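Local coordinates for uncharacterized protein (Bacteroides uniformis, PDB 4JPQ) that is of unknown function but probably binds carbohydrate through a family 9-like carbohydrate-binding domain, at residues D44-A56 with I62-R74. Sequence-based numbering, arbitrary orientation.
Sequences DYPYKPEVSFRIA and ILLHYKVKEASVR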
loop_
_atom_site.group_PDB
_atom_site.type_symbol
_atom_site.label_atom_id
_atom_site.label_comp_id
_atom_site.label_asym_id
_atom_site.label_seq_id
_atom_site.Cartn_x
_atom_site.Cartn_y
_atom_site.Cartn_z
ATOM N N ASP A 44 9.010 -20.750 -3.659
ATOM C CA ASP A 44 7.740 -21.382 -4.057
ATOM C C ASP A 44 6.965 -20.536 -5.061
ATOM O O ASP A 44 6.307 -21.082 -5.937
ATOM C CB ASP A 44 6.744 -21.502 -2.874
ATOM C CG ASP A 44 7.348 -22.020 -1.608
ATOM O OD1 ASP A 44 8.197 -21.287 -1.066
ATOM O OD2 ASP A 44 6.920 -23.082 -1.119
ATOM N N TYR A 45 6.978 -19.215 -4.860
ATOM C CA TYR A 45 6.297 -18.247 -5.733
ATOM C C TYR A 45 7.372 -17.335 -6.315
ATOM O O TYR A 45 7.632 -16.250 -5.767
ATOM C CB TYR A 45 5.204 -17.490 -4.954
ATOM C CG TYR A 45 4.106 -18.434 -4.469
ATOM C CD1 TYR A 45 3.026 -18.751 -5.288
ATOM C CD2 TYR A 45 4.173 -19.037 -3.209
ATOM C CE1 TYR A 45 2.027 -19.618 -4.861
ATOM C CE2 TYR A 45 3.174 -19.910 -2.768
ATOM C CZ TYR A 45 2.096 -20.199 -3.601
ATOM O OH TYR A 45 1.089 -21.066 -3.218
ATOM N N PRO A 46 8.011 -17.785 -7.421
ATOM C CA PRO A 46 9.123 -17.052 -8.019
ATOM C C PRO A 46 8.779 -15.913 -8.964
ATOM O O PRO A 46 9.681 -15.127 -9.287
ATOM C CB PRO A 46 9.855 -18.149 -8.805
ATOM C CG PRO A 46 8.757 -19.007 -9.290
ATOM C CD PRO A 46 7.766 -19.043 -8.161
ATOM N N TYR A 47 7.523 -15.807 -9.397
ATOM C CA TYR A 47 7.132 -14.744 -10.327
ATOM C C TYR A 47 7.339 -13.361 -9.693
ATOM O O TYR A 47 6.793 -13.083 -8.628
ATOM C CB TYR A 47 5.689 -14.932 -10.822
ATOM C CG TYR A 47 5.200 -13.859 -11.768
ATOM C CD1 TYR A 47 5.978 -13.449 -12.859
ATOM C CD2 TYR A 47 3.926 -13.281 -11.618
ATOM C CE1 TYR A 47 5.528 -12.469 -13.735
ATOM C CE2 TYR A 47 3.466 -12.307 -12.499
ATOM C CZ TYR A 47 4.272 -11.905 -13.551
ATOM O OH TYR A 47 3.854 -10.944 -14.425
ATOM N N LYS A 48 8.208 -12.561 -10.321
ATOM C CA LYS A 48 8.538 -11.194 -9.908
ATOM C C LYS A 48 8.072 -10.235 -11.010
ATOM O O LYS A 48 8.844 -9.926 -11.928
ATOM C CB LYS A 48 10.057 -11.042 -9.680
ATOM C CG LYS A 48 10.532 -9.641 -9.258
ATOM C CD LYS A 48 12.022 -9.427 -9.490
ATOM C CE LYS A 48 12.878 -10.302 -8.588
ATOM N NZ LYS A 48 14.323 -9.990 -8.742
ATOM N N PRO A 49 6.806 -9.787 -10.946
ATOM C CA PRO A 49 6.388 -8.753 -11.884
ATOM C C PRO A 49 7.097 -7.458 -11.506
ATOM O O PRO A 49 7.403 -7.243 -10.341
ATOM C CB PRO A 49 4.884 -8.642 -11.652
ATOM C CG PRO A 49 4.685 -9.126 -10.264
ATOM C CD PRO A 49 5.680 -10.235 -10.110
ATOM N N GLU A 50 7.373 -6.627 -12.499
ATOM C CA GLU A 50 8.131 -5.396 -12.309
ATOM C C GLU A 50 7.239 -4.366 -11.603
ATOM O O GLU A 50 6.257 -3.897 -12.173
ATOM C CB GLU A 50 8.625 -4.911 -13.666
ATOM C CG GLU A 50 9.619 -3.772 -13.634
ATOM C CD GLU A 50 9.950 -3.277 -15.027
ATOM O OE1 GLU A 50 10.064 -4.110 -15.960
ATOM O OE2 GLU A 50 10.091 -2.045 -15.179
ATOM N N VAL A 51 7.573 -4.059 -10.345
ATOM C CA VAL A 51 6.801 -3.125 -9.512
ATOM C C VAL A 51 7.711 -2.130 -8.787
ATOM O O VAL A 51 8.760 -2.501 -8.265
ATOM C CB VAL A 51 5.947 -3.891 -8.468
ATOM C CG1 VAL A 51 5.146 -2.937 -7.576
ATOM C CG2 VAL A 51 5.013 -4.868 -9.173
ATOM N N SER A 52 7.290 -0.869 -8.765
ATOM C CA SER A 52 7.982 0.182 -8.034
ATOM C C SER A 52 6.942 1.068 -7.339
ATOM O O SER A 52 5.754 1.058 -7.699
ATOM C CB SER A 52 8.897 0.995 -8.952
ATOM O OG SER A 52 8.161 1.748 -9.889
ATOM N N PHE A 53 7.393 1.799 -6.326
ATOM C CA PHE A 53 6.532 2.705 -5.585
ATOM C C PHE A 53 7.292 3.938 -5.097
ATOM O O PHE A 53 8.504 3.992 -5.201
ATOM C CB PHE A 53 5.911 1.977 -4.390
ATOM C CG PHE A 53 6.869 1.745 -3.251
ATOM C CD1 PHE A 53 7.812 0.733 -3.318
ATOM C CD2 PHE A 53 6.825 2.548 -2.108
ATOM C CE1 PHE A 53 8.703 0.517 -2.270
ATOM C CE2 PHE A 53 7.706 2.340 -1.057
ATOM C CZ PHE A 53 8.648 1.322 -1.137
ATOM N N ARG A 54 6.558 4.918 -4.577
ATOM C CA ARG A 54 7.164 6.096 -3.965
ATOM C C ARG A 54 6.201 6.720 -2.984
ATOM O O ARG A 54 4.989 6.569 -3.103
ATOM C CB ARG A 54 7.643 7.122 -4.973
ATOM C CG ARG A 54 6.566 7.655 -5.882
ATOM C CD ARG A 54 7.133 8.697 -6.810
ATOM N NE ARG A 54 6.124 9.147 -7.758
ATOM C CZ ARG A 54 6.333 10.039 -8.732
ATOM N NH1 ARG A 54 7.509 10.655 -8.893
ATOM N NH2 ARG A 54 5.330 10.362 -9.544
ATOM N N ILE A 55 6.779 7.430 -2.027
ATOM C CA ILE A 55 6.042 7.956 -0.916
ATOM C C ILE A 55 6.522 9.348 -0.489
ATOM O O ILE A 55 7.711 9.659 -0.551
ATOM C CB ILE A 55 6.094 6.922 0.246
ATOM C CG1 ILE A 55 5.138 7.327 1.388
ATOM C CG2 ILE A 55 7.536 6.683 0.735
ATOM C CD1 ILE A 55 5.021 6.301 2.480
ATOM N N ALA A 56 5.572 10.160 -0.038
ATOM C CA ALA A 56 5.832 11.515 0.470
ATOM C C ALA A 56 4.712 11.907 1.421
ATOM O O ALA A 56 3.803 11.099 1.643
ATOM C CB ALA A 56 5.905 12.487 -0.675
ATOM N N ILE A 62 -0.399 11.073 3.942
ATOM C CA ILE A 62 0.638 10.251 3.314
ATOM C C ILE A 62 0.189 10.044 1.872
ATOM O O ILE A 62 -0.964 9.668 1.639
ATOM C CB ILE A 62 0.782 8.854 3.951
ATOM C CG1 ILE A 62 1.162 8.983 5.421
ATOM C CG2 ILE A 62 1.841 8.033 3.207
ATOM C CD1 ILE A 62 1.153 7.673 6.183
ATOM N N LEU A 63 1.124 10.236 0.941
ATOM C CA LEU A 63 0.903 10.111 -0.482
ATOM C C LEU A 63 1.692 8.918 -1.007
ATOM O O LEU A 63 2.920 8.908 -0.906
ATOM C CB LEU A 63 1.403 11.376 -1.178
ATOM C CG LEU A 63 0.863 12.712 -0.683
ATOM C CD1 LEU A 63 1.442 13.831 -1.528
ATOM C CD2 LEU A 63 -0.657 12.756 -0.718
ATOM N N LEU A 64 0.990 7.929 -1.572
ATOM C CA LEU A 64 1.594 6.722 -2.168
ATOM C C LEU A 64 1.264 6.619 -3.639
ATOM O O LEU A 64 0.121 6.859 -4.015
ATOM C CB LEU A 64 1.025 5.453 -1.556
ATOM C CG LEU A 64 1.383 5.044 -0.161
ATOM C CD1 LEU A 64 0.574 3.812 0.203
ATOM C CD2 LEU A 64 2.869 4.757 -0.072
ATOM N N HIS A 65 2.252 6.195 -4.432
ATOM C CA HIS A 65 2.118 6.012 -5.859
ATOM C C HIS A 65 2.861 4.736 -6.232
ATOM O O HIS A 65 4.062 4.660 -6.026
ATOM C CB HIS A 65 2.678 7.236 -6.601
ATOM C CG HIS A 65 2.554 7.155 -8.091
ATOM N ND1 HIS A 65 3.566 7.525 -8.950
ATOM C CD2 HIS A 65 1.554 6.697 -8.873
ATOM C CE1 HIS A 65 3.185 7.323 -10.196
ATOM N NE2 HIS A 65 1.967 6.825 -10.177
ATOM N N TYR A 66 2.122 3.742 -6.721
ATOM C CA TYR A 66 2.649 2.464 -7.174
ATOM C C TYR A 66 2.578 2.393 -8.685
ATOM O O TYR A 66 1.590 2.850 -9.272
ATOM C CB TYR A 66 1.767 1.317 -6.669
ATOM C CG TYR A 66 1.775 1.068 -5.192
ATOM C CD1 TYR A 66 0.869 1.722 -4.352
ATOM C CD2 TYR A 66 2.653 0.131 -4.623
ATOM C CE1 TYR A 66 0.851 1.475 -2.980
ATOM C CE2 TYR A 66 2.642 -0.123 -3.254
ATOM C CZ TYR A 66 1.739 0.548 -2.440
ATOM O OH TYR A 66 1.715 0.320 -1.092
ATOM N N LYS A 67 3.589 1.776 -9.300
ATOM C CA LYS A 67 3.617 1.477 -10.747
ATOM C C LYS A 67 3.832 -0.033 -10.876
ATOM O O LYS A 67 4.718 -0.579 -10.231
ATOM C CB LYS A 67 4.739 2.222 -11.451
ATOM C CG LYS A 67 4.512 3.717 -11.620
ATOM C CD LYS A 67 5.773 4.462 -12.063
ATOM C CE LYS A 67 6.325 4.025 -13.416
ATOM N NZ LYS A 67 7.457 4.906 -13.816
ATOM N N VAL A 68 3.041 -0.690 -11.719
ATOM C CA VAL A 68 3.100 -2.146 -11.928
ATOM C C VAL A 68 3.096 -2.536 -13.413
ATOM O O VAL A 68 2.456 -1.868 -14.217
ATOM C CB VAL A 68 1.853 -2.796 -11.282
ATOM C CG1 VAL A 68 1.812 -4.300 -11.517
ATOM C CG2 VAL A 68 1.791 -2.488 -9.789
ATOM N N LYS A 69 3.831 -3.603 -13.749
ATOM C CA LYS A 69 3.794 -4.247 -15.072
ATOM C C LYS A 69 3.764 -5.761 -14.806
ATOM O O LYS A 69 4.738 -6.300 -14.282
ATOM C CB LYS A 69 4.970 -3.856 -15.979
ATOM C CG LYS A 69 4.748 -4.252 -17.453
ATOM C CD LYS A 69 5.863 -3.841 -18.413
ATOM C CE LYS A 69 7.117 -4.683 -18.222
ATOM N NZ LYS A 69 8.098 -4.473 -19.322
ATOM N N GLU A 70 2.645 -6.423 -15.138
ATOM C CA GLU A 70 2.447 -7.881 -14.911
ATOM C C GLU A 70 1.683 -8.585 -16.024
ATOM O O GLU A 70 1.053 -7.936 -16.858
ATOM C CB GLU A 70 1.771 -8.150 -13.556
ATOM C CG GLU A 70 0.439 -7.448 -13.347
ATOM C CD GLU A 70 -0.172 -7.708 -11.973
ATOM O OE1 GLU A 70 -0.088 -8.848 -11.453
ATOM O OE2 GLU A 70 -0.777 -6.765 -11.418
ATOM N N ALA A 71 1.741 -9.921 -16.003
ATOM C CA ALA A 71 1.147 -10.779 -17.057
ATOM C C ALA A 71 -0.377 -10.838 -17.100
ATOM O O ALA A 71 -0.934 -11.263 -18.115
ATOM C CB ALA A 71 1.732 -12.195 -17.008
ATOM N N SER A 72 -1.040 -10.461 -16.006
ATOM C CA SER A 72 -2.509 -10.423 -15.956
ATOM C C SER A 72 -3.015 -9.537 -14.827
ATOM O O SER A 72 -2.300 -9.312 -13.849
ATOM C CB SER A 72 -3.118 -11.830 -15.824
ATOM O OG SER A 72 -2.829 -12.438 -14.575
ATOM N N VAL A 73 -4.250 -9.059 -14.989
ATOM C CA VAL A 73 -4.938 -8.225 -13.996
ATOM C C VAL A 73 -6.358 -8.729 -13.767
ATOM O O VAL A 73 -6.945 -9.362 -14.644
ATOM C CB VAL A 73 -4.945 -6.732 -14.377
ATOM C CG1 VAL A 73 -3.528 -6.180 -14.345
ATOM C CG2 VAL A 73 -5.575 -6.485 -15.741
ATOM N N ARG A 74 -6.903 -8.410 -12.599
ATOM C CA ARG A 74 -8.214 -8.904 -12.154
ATOM C C ARG A 74 -8.752 -7.979 -11.065
ATOM O O ARG A 74 -7.969 -7.468 -10.286
ATOM C CB ARG A 74 -8.002 -10.310 -11.587
ATOM C CG ARG A 74 -9.214 -11.056 -11.054
ATOM C CD ARG A 74 -8.770 -12.386 -10.449
ATOM N NE ARG A 74 -9.892 -13.245 -10.060
ATOM C CZ ARG A 74 -10.543 -13.227 -8.893
ATOM N NH1 ARG A 74 -10.231 -12.378 -7.903
ATOM N NH2 ARG A 74 -11.543 -14.082 -8.708
#
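Arg54 and His65 sit side by side on one face of an antiparallel beta hairpin, as a hydrogen-bonded pair; strands 50-56 and 62-70 run at 170° with axes 4.6 Å apart. Backbone bonds set this register, also pairing Glu50 with Lys69, Ser52 with Lys67 and Ala56 with Leu63; Lys67 N to Ser52 O, 2.8 Å, is almost straight, whereas Glu50 N to Lys69 O is weak. Beyond the ladder, Ala71 N donates to Tyr47 OH (2.8 Å), tying the corner after strand 62-70 to the loop before strand 50-56.

Among side-chain polar contacts, Arg54 NE donates to His65 ND1 at 3.3 Å, meeting the imidazole edge in its plane although the two planes are 41° apart. Chi1 of Arg54, 59°, sets CG between the backbone N and the carbonyl carbon, from where the extended chain brings NE beside the ring; Asp28 and the carbonyl of Ile32 hold NH1. With an alanine here, Asp28 would probably lose its charge partner and His65 ND1 the N-H that it accepts. Glu50 OE1 and Lys69 NZ form only a long salt bridge, 3.9 Å.

Apolar contacts occupy the opposite face, that of Val51, Phe53, Ile55, Leu64, Tyr66 and Val68. Ile55 CD1 touches Leu64 CD2 (3.7 Å), Val51 lies beside Val68, and Phe53 CB meets Tyr66 CD2 at 3.8 Å.

The hairpin is thus two-sided: this face packs against strand 89-95 and Phe183, while the other buries a polar chain in which Asp28, on helix 23-29, pairs with the guanidinium and Glu156, on strand 152-162, holds His65 NE2; ND1 as acceptor is consistent with a neutral imidazole.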